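Local atomic coordinates of salicylaldehyde dehydrogenase NahF (Pseudomonas putida, PDB entry 4JZ6), a protein that probably catalyses the NAD+-dependent oxidation of salicylaldehyde to salicylate, a step of naphthalene degradation. Residues Ala314-Phe317 / Val318-Val322. Residues are numbered along the deposited sequence; the frame is centred on the assembly and turned at random.
With SO4 (sulfate ion), chain E.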
ATOM      1  N   ALA A 314      -7.464  39.659   3.831  1.00 31.85           N
ATOM      2  CA  ALA A 314      -7.181  39.385   2.419  1.00 31.58           C
ATOM      3  C   ALA A 314      -6.619  40.555   1.608  1.00 36.92           C
ATOM      4  O   ALA A 314      -5.556  40.432   0.998  1.00 32.73           O
ATOM      5  CB  ALA A 314      -8.423  38.842   1.740  1.00 31.82           C
ATOM      6  N   ASP A 315      -7.344  41.670   1.585  1.00 33.12           N
ATOM      7  CA  ASP A 315      -6.932  42.838   0.810  1.00 33.77           C
ATOM      8  C   ASP A 315      -5.514  43.289   1.144  1.00 46.38           C
ATOM      9  O   ASP A 315      -4.727  43.606   0.249  1.00 47.01           O
ATOM     10  CB  ASP A 315      -7.906  44.002   1.011  1.00 34.94           C
ATOM     11  CG  ASP A 315      -9.183  43.844   0.210  1.00 42.10           C
ATOM     12  OD1 ASP A 315      -9.151  43.171  -0.841  1.00 50.42           O
ATOM     13  OD2 ASP A 315     -10.218  44.403   0.629  1.00 44.14           O
ATOM     14  N   GLU A 316      -5.190  43.314   2.433  1.00 41.95           N
ATOM     15  CA  GLU A 316      -3.869  43.744   2.867  1.00 33.24           C
ATOM     16  C   GLU A 316      -2.823  42.719   2.461  1.00 33.94           C
ATOM     17  O   GLU A 316      -1.777  43.071   1.916  1.00 32.21           O
ATOM     18  CB  GLU A 316      -3.841  43.950   4.377  1.00 44.02           C
ATOM     19  CG  GLU A 316      -2.493  44.373   4.927  1.00 46.96           C
ATOM     20  CD  GLU A 316      -2.473  44.396   6.448  1.00 58.79           C
ATOM     21  OE1 GLU A 316      -3.554  44.248   7.069  1.00 57.70           O
ATOM     22  OE2 GLU A 316      -1.376  44.553   7.027  1.00 65.80           O
ATOM     23  N   PHE A 317      -3.117  41.447   2.723  1.00 31.45           N
ATOM     24  CA  PHE A 317      -2.204  40.359   2.386  1.00 30.50           C
ATOM     25  C   PHE A 317      -1.933  40.282   0.890  1.00 31.38           C
ATOM     26  O   PHE A 317      -0.786  40.118   0.467  1.00 30.11           O
ATOM     27  CB  PHE A 317      -2.755  39.017   2.869  1.00 29.80           C
ATOM     28  CG  PHE A 317      -1.992  37.833   2.353  1.00 28.88           C
ATOM     29  CD1 PHE A 317      -0.853  37.392   3.005  1.00 28.31           C
ATOM     30  CD2 PHE A 317      -2.411  37.162   1.212  1.00 28.67           C
ATOM     31  CE1 PHE A 317      -0.145  36.306   2.529  1.00 27.53           C
ATOM     32  CE2 PHE A 317      -1.708  36.079   0.729  1.00 27.90           C
ATOM     33  CZ  PHE A 317      -0.574  35.647   1.388  1.00 41.90           C
ATOM     34  N   VAL A 318      -2.995  40.376   0.096  1.00 30.89           N
ATOM     35  CA  VAL A 318      -2.870  40.311  -1.356  1.00 30.99           C
ATOM     36  C   VAL A 318      -2.008  41.458  -1.878  1.00 33.41           C
ATOM     37  O   VAL A 318      -1.183  41.268  -2.770  1.00 31.40           O
ATOM     38  CB  VAL A 318      -4.255  40.304  -2.056  1.00 31.53           C
ATOM     39  CG1 VAL A 318      -4.111  40.480  -3.560  1.00 31.88           C
ATOM     40  CG2 VAL A 318      -4.996  39.016  -1.753  1.00 30.94           C
ATOM     41  N   ALA A 319      -2.178  42.641  -1.298  1.00 32.31           N
ATOM     42  CA  ALA A 319      -1.394  43.801  -1.710  1.00 36.94           C
ATOM     43  C   ALA A 319       0.108  43.581  -1.507  1.00 32.46           C
ATOM     44  O   ALA A 319       0.906  43.848  -2.405  1.00 35.38           O
ATOM     45  CB  ALA A 319      -1.860  45.051  -0.980  1.00 33.86           C
ATOM     46  N   ARG A 320       0.487  43.088  -0.331  1.00 31.90           N
ATOM     47  CA  ARG A 320       1.895  42.834  -0.037  1.00 33.07           C
ATOM     48  C   ARG A 320       2.448  41.727  -0.930  1.00 30.73           C
ATOM     49  O   ARG A 320       3.533  41.858  -1.498  1.00 32.23           O
ATOM     50  CB  ARG A 320       2.095  42.470   1.437  1.00 31.07           C
ATOM     51  CG  ARG A 320       1.600  43.522   2.411  1.00 68.47           C
ATOM     52  CD  ARG A 320       2.275  43.356   3.765  1.00 73.79           C
ATOM     53  NE  ARG A 320       1.525  43.995   4.844  1.00 79.11           N
ATOM     54  CZ  ARG A 320       1.764  43.793   6.138  1.00 81.35           C
ATOM     55  NH1 ARG A 320       2.735  42.970   6.515  1.00 79.50           N
ATOM     56  NH2 ARG A 320       1.030  44.410   7.056  1.00 83.66           N
ATOM     57  N   PHE A 321       1.687  40.641  -1.041  1.00 30.14           N
ATOM     58  CA  PHE A 321       2.040  39.505  -1.885  1.00 29.49           C
ATOM     59  C   PHE A 321       2.328  39.976  -3.312  1.00 30.02           C
ATOM     60  O   PHE A 321       3.323  39.578  -3.923  1.00 29.77           O
ATOM     61  CB  PHE A 321       0.886  38.500  -1.879  1.00 30.71           C
ATOM     62  CG  PHE A 321       1.217  37.172  -2.495  1.00 31.37           C
ATOM     63  CD1 PHE A 321       2.531  36.742  -2.602  1.00 27.89           C
ATOM     64  CD2 PHE A 321       0.202  36.347  -2.965  1.00 28.16           C
ATOM     65  CE1 PHE A 321       2.825  35.512  -3.174  1.00 30.58           C
ATOM     66  CE2 PHE A 321       0.487  35.122  -3.533  1.00 27.56           C
ATOM     67  CZ  PHE A 321       1.801  34.701  -3.641  1.00 27.10           C
ATOM     68  N   VAL A 322       1.463  40.840  -3.831  1.00 30.81           N
ATOM     69  CA  VAL A 322       1.604  41.329  -5.194  1.00 31.44           C
ATOM     70  C   VAL A 322       2.850  42.195  -5.346  1.00 31.87           C
ATOM     71  O   VAL A 322       3.565  42.103  -6.346  1.00 32.01           O
ATOM     72  CB  VAL A 322       0.338  42.085  -5.657  1.00 37.78           C
ATOM     73  CG1 VAL A 322       0.648  43.010  -6.838  1.00 33.18           C
ATOM     74  CG2 VAL A 322      -0.753  41.091  -6.019  1.00 31.97           C
TER
HETATM   75  S   SO4 E 504       1.830  41.937  10.488  0.75 41.09           S
HETATM   76  O1  SO4 E 504       0.885  43.023  10.232  0.75 43.09           O
HETATM   77  O2  SO4 E 504       2.328  42.055  11.856  0.75 38.29           O
HETATM   78  O3  SO4 E 504       1.128  40.668  10.331  0.75 39.77           O
HETATM   79  O4  SO4 E 504       2.954  41.999   9.552  0.75 31.23           O
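Glu316 and Arg320, one helical turn apart, form an i to i+4 salt bridge in which the two side chains run alongside each other and point the same way. Glu316 is fully extended, with CG anti to the backbone N (chi1 179°), which carries its carboxylate along the helix flank to the guanidinium. Glu316 OE2 meets Arg320 NH2 at a doubtfully short 2.4 Å, and the bond is strongly bent; the carboxylate and guanidinium planes are turned 48° apart. The same guanidinium also holds a sulfate, probably from the crystallisation liquor: Arg320 NH1 donates to sulfate O4 at 3.2 Å, the oxygen lying at the guanidinium edge in its plane, while the bond from NH2 to O1 is weak. Ile282 N, Asn283 N and Arg431 NH2 also bond to this anion. Were Arg320 replaced by an alanine, the Glu316 carboxylate would probably lose its positive mate and the sulfate one of its cationic ligands.

Backbone bonds of the regular alpha-helical pattern join the two turns, among them Val318 N to Ala314 O (2.7 Å) and Phe321 N to Phe317 O (2.9 Å). CG2 of Val318 also packs against the Ala314 carbonyl oxygen. Helix 311-327 follows strand 306-310 and packs on the mixed sheet that contains it, part of the alpha/beta fold of the aldehyde dehydrogenase family, far from the salicylaldehyde pockets.

Apolar contacts occupy the buried flank. The rings of Phe317 and Phe321 lie side by side at an oblique 36°, touching through CE2 of Phe317 and CD2 of Phe321 at 4.2 Å; helix 282-294 meets both, through Val286 and Val290 respectively. Phe317 CD2 lies 4.3 Å from Val318 CG2, and the Val318 side chain rests on Val404 and Arg406 of strand 401-407.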